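Keto/oxoacid ferredoxin oxidoreductase, gamma subunit (Geobacter sulfurreducens, PDB 3ON3) probably acts as the gamma subunit of an enzyme complex that oxidises 2-oxoacids and passes the electrons to ferredoxin. Local coordinates at residues A28-D33 / V145-A151; G137-L142 / G174-L179. All coordinates share one frame; numbering follows the deposited sequence.

Contact 1 of 2, residues A28-D33 / V145-A151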
loop_
_atom_site.group_PDB
_atom_site.type_symbol
_atom_site.label_atom_id
_atom_site.label_comp_id
_atom_site.label_asym_id
_atom_site.label_seq_id
_atom_site.Cartn_x
_atom_site.Cartn_y
_atom_site.Cartn_z
ATOM N N ALA B 28 10.383 -6.128 -2.132
ATOM C CA ALA B 28 11.481 -7.068 -1.928
ATOM C C ALA B 28 11.626 -7.901 -3.181
ATOM O O ALA B 28 12.718 -8.066 -3.697
ATOM C CB ALA B 28 11.226 -7.957 -0.730
ATOM N N ALA B 29 10.500 -8.396 -3.690
ATOM C CA ALA B 29 10.506 -9.242 -4.873
ATOM C C ALA B 29 10.980 -8.533 -6.140
ATOM O O ALA B 29 11.732 -9.097 -6.923
ATOM C CB ALA B 29 9.123 -9.835 -5.100
ATOM N N SER B 30 10.516 -7.310 -6.361
ATOM C CA SER B 30 10.703 -6.670 -7.663
ATOM C C SER B 30 11.915 -5.747 -7.688
ATOM O O SER B 30 12.864 -5.994 -8.415
ATOM C CB SER B 30 9.445 -5.899 -8.064
ATOM O OG SER B 30 9.022 -5.084 -6.989
ATOM N N ILE B 31 11.873 -4.687 -6.888
ATOM C CA ILE B 31 13.005 -3.780 -6.766
ATOM C C ILE B 31 14.293 -4.519 -6.436
ATOM O O ILE B 31 15.312 -4.291 -7.089
ATOM C CB ILE B 31 12.774 -2.737 -5.665
ATOM C CG1 ILE B 31 11.484 -1.962 -5.929
ATOM C CG2 ILE B 31 13.962 -1.790 -5.590
ATOM C CD1 ILE B 31 11.129 -0.998 -4.829
ATOM N N TYR B 32 14.254 -5.404 -5.433
ATOM C CA TYR B 32 15.480 -6.066 -4.963
ATOM C C TYR B 32 15.717 -7.456 -5.512
ATOM O O TYR B 32 16.829 -7.776 -5.882
ATOM C CB TYR B 32 15.604 -6.022 -3.438
ATOM C CG TYR B 32 15.509 -4.604 -2.955
ATOM C CD1 TYR B 32 16.571 -3.711 -3.135
ATOM C CD2 TYR B 32 14.349 -4.135 -2.374
ATOM C CE1 TYR B 32 16.476 -2.393 -2.719
ATOM C CE2 TYR B 32 14.234 -2.822 -1.965
ATOM C CZ TYR B 32 15.295 -1.954 -2.133
ATOM O OH TYR B 32 15.151 -0.650 -1.712
ATOM N N ASP B 33 14.687 -8.280 -5.616
ATOM C CA ASP B 33 14.927 -9.647 -6.083
ATOM C C ASP B 33 14.794 -9.836 -7.589
ATOM O O ASP B 33 15.085 -10.912 -8.096
ATOM C CB ASP B 33 14.082 -10.664 -5.313
ATOM C CG ASP B 33 14.938 -11.585 -4.449
ATOM O OD1 ASP B 33 16.169 -11.370 -4.404
ATOM O OD2 ASP B 33 14.395 -12.517 -3.821
ATOM N N VAL B 145 10.084 -17.037 -0.681
ATOM C CA VAL B 145 9.680 -16.445 -1.955
ATOM C C VAL B 145 10.666 -15.355 -2.412
ATOM O O VAL B 145 10.900 -15.180 -3.614
ATOM C CB VAL B 145 8.193 -15.934 -1.946
ATOM C CG1 VAL B 145 8.028 -14.693 -1.077
ATOM C CG2 VAL B 145 7.726 -15.649 -3.351
ATOM N N VAL B 146 11.251 -14.643 -1.448
ATOM C CA VAL B 146 12.280 -13.636 -1.727
ATOM C C VAL B 146 13.502 -13.921 -0.864
ATOM O O VAL B 146 13.372 -14.550 0.192
ATOM C CB VAL B 146 11.782 -12.204 -1.429
ATOM C CG1 VAL B 146 10.635 -11.829 -2.372
ATOM C CG2 VAL B 146 11.333 -12.052 0.039
ATOM N N SER B 147 14.679 -13.460 -1.297
ATOM C CA SER B 147 15.883 -13.624 -0.485
ATOM C C SER B 147 15.721 -12.828 0.797
ATOM O O SER B 147 14.987 -11.840 0.833
ATOM C CB SER B 147 17.142 -13.165 -1.239
ATOM O OG SER B 147 17.062 -11.783 -1.581
ATOM N N LYS B 148 16.403 -13.267 1.846
ATOM C CA LYS B 148 16.408 -12.542 3.105
ATOM C C LYS B 148 16.959 -11.133 2.872
ATOM O O LYS B 148 16.460 -10.166 3.450
ATOM C CB LYS B 148 17.238 -13.290 4.160
ATOM C CG LYS B 148 17.295 -12.595 5.532
ATOM C CD LYS B 148 18.375 -13.208 6.458
ATOM C CE LYS B 148 18.247 -12.702 7.900
ATOM N NZ LYS B 148 19.479 -12.984 8.742
ATOM N N GLU B 149 17.970 -11.021 2.008
ATOM C CA GLU B 149 18.545 -9.718 1.690
ATOM C C GLU B 149 17.527 -8.766 1.043
ATOM O O GLU B 149 17.440 -7.599 1.436
ATOM C CB GLU B 149 19.827 -9.833 0.830
ATOM C CG GLU B 149 20.370 -8.474 0.356
ATOM C CD GLU B 149 21.617 -8.538 -0.547
ATOM O OE1 GLU B 149 22.070 -9.636 -0.932
ATOM O OE2 GLU B 149 22.153 -7.458 -0.878
ATOM N N ALA B 150 16.773 -9.269 0.062
ATOM C CA ALA B 150 15.742 -8.485 -0.629
ATOM C C ALA B 150 14.735 -7.928 0.362
ATOM O O ALA B 150 14.394 -6.742 0.340
ATOM C CB ALA B 150 15.016 -9.344 -1.670
ATOM N N ALA B 151 14.255 -8.800 1.234
ATOM C CA ALA B 151 13.242 -8.427 2.208
ATOM C C ALA B 151 13.788 -7.441 3.223
ATOM O O ALA B 151 13.099 -6.486 3.614
ATOM C CB ALA B 151 12.666 -9.686 2.915
#
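Asp-33 and Ser-147 carry the polar half of this contact, where the end of helix 18-32 meets the start of helix 148-157. Both carboxylate oxygens of Asp-33 are used. OD2 accepts the backbone N-H of Ser-147 on its syn side, 2.7 Å from N and fairly straight at 162°, though the donor lies out of the carboxylate plane. OD1 accepts the hydroxyl of Ser-147, with OG 3.0 Å away and coming from above that plane.

Ser-147 is the N-cap of helix 148-157, and its hydroxyl works in both directions. With OG between the backbone N and the carbonyl carbon (chi1 61°), it can turn back to accept from Ala-150 N at 3.0 Å while giving its own proton to Asp-33. On the other side, helix 18-32 runs into a wider pi-type turn: Asp-33 N donates to Ala-28 O at 2.8 Å. Close by, Val-145 O is taken by Lys-35 NZ.

Small apolar groups pack around the polar pair. Ala-150 CB sits 3.3 Å from Ala-28 O and against Tyr-32 CB; it also lies over the Asp-33 carboxylate, on the face that both Ser-147 donors approach. Ala-28 CB lies against Ala-151 CA at 3.6 Å, and Val-146 CG1 lies alongside Ala-29, 3.7 Å from its CB. Beyond CB, the Tyr-32 side chain leads away from 145-151 and along helix 148-157, where its hydroxyl is hydrogen-bonded with Ser-157 OG; Arg-48 of the second subunit packs on the tyrosine.

The carboxylate thus takes two bonds at a helix N-terminus, where the amide dipoles would be expected to stabilise its negative charge. By accepting from the capping hydroxyl, Asp-33 also helps fix its rotation, leaving OG to accept from Ala-150 N.

Contact 2 of 2, residues G137-L142 / G174-L179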
loop_
_atom_site.group_PDB
_atom_site.type_symbol
_atom_site.label_atom_id
_atom_site.label_comp_id
_atom_site.label_asym_id
_atom_site.label_seq_id
_atom_site.Cartn_x
_atom_site.Cartn_y
_atom_site.Cartn_z
ATOM N N GLY B 137 9.234 -10.964 8.575
ATOM C CA GLY B 137 10.441 -11.773 8.737
ATOM C C GLY B 137 10.063 -13.245 8.788
ATOM O O GLY B 137 10.695 -14.111 8.159
ATOM N N ALA B 138 8.998 -13.532 9.521
ATOM C CA ALA B 138 8.521 -14.911 9.620
ATOM C C ALA B 138 8.074 -15.444 8.259
ATOM O O ALA B 138 8.412 -16.571 7.903
ATOM C CB ALA B 138 7.413 -15.024 10.637
HETATM N N MSE B 139 7.335 -14.627 7.506
HETATM C CA MSE B 139 6.784 -15.029 6.212
HETATM C C MSE B 139 7.872 -15.282 5.183
HETATM O O MSE B 139 7.716 -16.130 4.306
HETATM C CB MSE B 139 5.845 -13.946 5.653
HETATM C CG MSE B 139 4.388 -14.236 5.819
HETATM SE SE MSE B 139 3.784 -15.974 5.121
HETATM C CE MSE B 139 2.583 -16.236 6.597
ATOM N N VAL B 140 8.948 -14.506 5.266
ATOM C CA VAL B 140 10.100 -14.667 4.373
ATOM C C VAL B 140 10.799 -15.985 4.692
ATOM O O VAL B 140 11.089 -16.768 3.790
ATOM C CB VAL B 140 11.085 -13.455 4.483
ATOM C CG1 VAL B 140 12.399 -13.698 3.711
ATOM C CG2 VAL B 140 10.392 -12.142 4.004
ATOM N N ALA B 141 11.072 -16.217 5.978
ATOM C CA ALA B 141 11.637 -17.492 6.427
ATOM C C ALA B 141 10.843 -18.695 5.901
ATOM O O ALA B 141 11.420 -19.592 5.283
ATOM C CB ALA B 141 11.735 -17.550 7.948
ATOM N N LEU B 142 9.523 -18.685 6.102
ATOM C CA LEU B 142 8.676 -19.838 5.751
ATOM C C LEU B 142 8.428 -20.074 4.256
ATOM O O LEU B 142 8.328 -21.207 3.826
ATOM C CB LEU B 142 7.326 -19.779 6.487
ATOM C CG LEU B 142 7.341 -19.797 8.016
ATOM C CD1 LEU B 142 5.961 -19.493 8.560
ATOM C CD2 LEU B 142 7.873 -21.147 8.579
ATOM N N GLY B 174 11.464 -12.231 13.840
ATOM C CA GLY B 174 10.377 -12.904 13.156
ATOM C C GLY B 174 10.954 -14.089 12.378
ATOM O O GLY B 174 10.459 -15.232 12.431
ATOM N N PHE B 175 12.017 -13.787 11.645
ATOM C CA PHE B 175 12.743 -14.740 10.824
ATOM C C PHE B 175 13.210 -15.930 11.648
ATOM O O PHE B 175 12.949 -17.076 11.293
ATOM C CB PHE B 175 13.952 -14.034 10.204
ATOM C CG PHE B 175 14.688 -14.845 9.183
ATOM C CD1 PHE B 175 14.289 -14.831 7.850
ATOM C CD2 PHE B 175 15.822 -15.565 9.539
ATOM C CE1 PHE B 175 14.985 -15.542 6.896
ATOM C CE2 PHE B 175 16.538 -16.279 8.582
ATOM C CZ PHE B 175 16.122 -16.268 7.260
ATOM N N GLU B 176 13.886 -15.654 12.757
ATOM C CA GLU B 176 14.449 -16.713 13.588
ATOM C C GLU B 176 13.354 -17.603 14.187
ATOM O O GLU B 176 13.427 -18.829 14.089
ATOM C CB GLU B 176 15.263 -16.130 14.736
ATOM C CG GLU B 176 16.463 -15.314 14.345
ATOM C CD GLU B 176 17.095 -14.647 15.536
ATOM O OE1 GLU B 176 16.418 -14.526 16.580
ATOM O OE2 GLU B 176 18.261 -14.234 15.428
ATOM N N LYS B 177 12.365 -16.977 14.822
ATOM C CA LYS B 177 11.323 -17.705 15.554
ATOM C C LYS B 177 10.437 -18.562 14.653
ATOM O O LYS B 177 10.065 -19.666 15.030
ATOM C CB LYS B 177 10.455 -16.763 16.386
ATOM C CG LYS B 177 11.167 -16.089 17.542
ATOM C CD LYS B 177 10.144 -15.466 18.474
ATOM C CE LYS B 177 10.784 -14.721 19.617
ATOM N NZ LYS B 177 9.791 -14.504 20.712
ATOM N N ALA B 178 10.100 -18.065 13.469
ATOM C CA ALA B 178 9.362 -18.891 12.517
ATOM C C ALA B 178 10.112 -20.187 12.180
ATOM O O ALA B 178 9.511 -21.257 12.102
ATOM C CB ALA B 178 9.070 -18.125 11.255
ATOM N N LEU B 179 11.421 -20.080 11.963
ATOM C CA LEU B 179 12.213 -21.242 11.610
ATOM C C LEU B 179 12.171 -22.243 12.759
ATOM O O LEU B 179 11.998 -23.418 12.530
ATOM C CB LEU B 179 13.660 -20.854 11.248
ATOM C CG LEU B 179 13.760 -20.120 9.901
ATOM C CD1 LEU B 179 15.189 -19.635 9.618
ATOM C CD2 LEU B 179 13.217 -20.958 8.728
#
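Gly-137 and Gly-174 face each other where helices 131-143 and 164-181 cross, each opening a GxxxA pattern that runs on to Ala-141 or Ala-178. The axes of segments 137-142 and 174-179 come within 7.0 Å at a crossing angle of -50°, a close approach made possible by the two glycines.

Backbone meets backbone first. Gly-137 O receives a CA-H...O contact from Phe-175 CA, and Gly-174 O receives one from Ala-138 CA, both at 3.4 Å; no conventional hydrogen bond spans the pair.

Methyl packing comes next. The CB atoms of Ala-138 and Ala-178 meet at 3.6 Å, while Leu-142 CG lies beside Ala-178 CB. Leu-179 reaches over to Ala-141 CB with CD2. Beyond this layer, Phe-115 of strand 111-115 touches Ala-138 and Ala-178, so the crossing lies against the central sheet.

The aromatic contact stands at one flank. Phe-175 CG is anti to the backbone N (chi1 -172°), which lays the ring beside helix 131-143, with Val-140 CG1 at its edge. Ala-141 CB makes an off-centre CH-pi contact with the ring, 4.2 Å from its centroid and 29° off the normal.

The two contacts use four different helices. Contact 1 joins 18-32 to 148-157, farther from the middle of the chain and within reach of the second subunit; contact 2 joins 131-143 to 164-181, closer to the centre and against the sheet, with no other chain touching it. Both are partly buried. Their chemistry differs with their place: the outer one adds a carboxylate and a helix cap to its alanine and valine packing, the inner one relies on glycines, methyls and CA-H...O contacts. They also meet. Val-140 CG2 packs on Ala-151 CB at 3.5 Å, and Lys-148 makes a cation-pi interaction with Phe-175, so helix 148-157, one side of contact 1, also packs against both helices of contact 2.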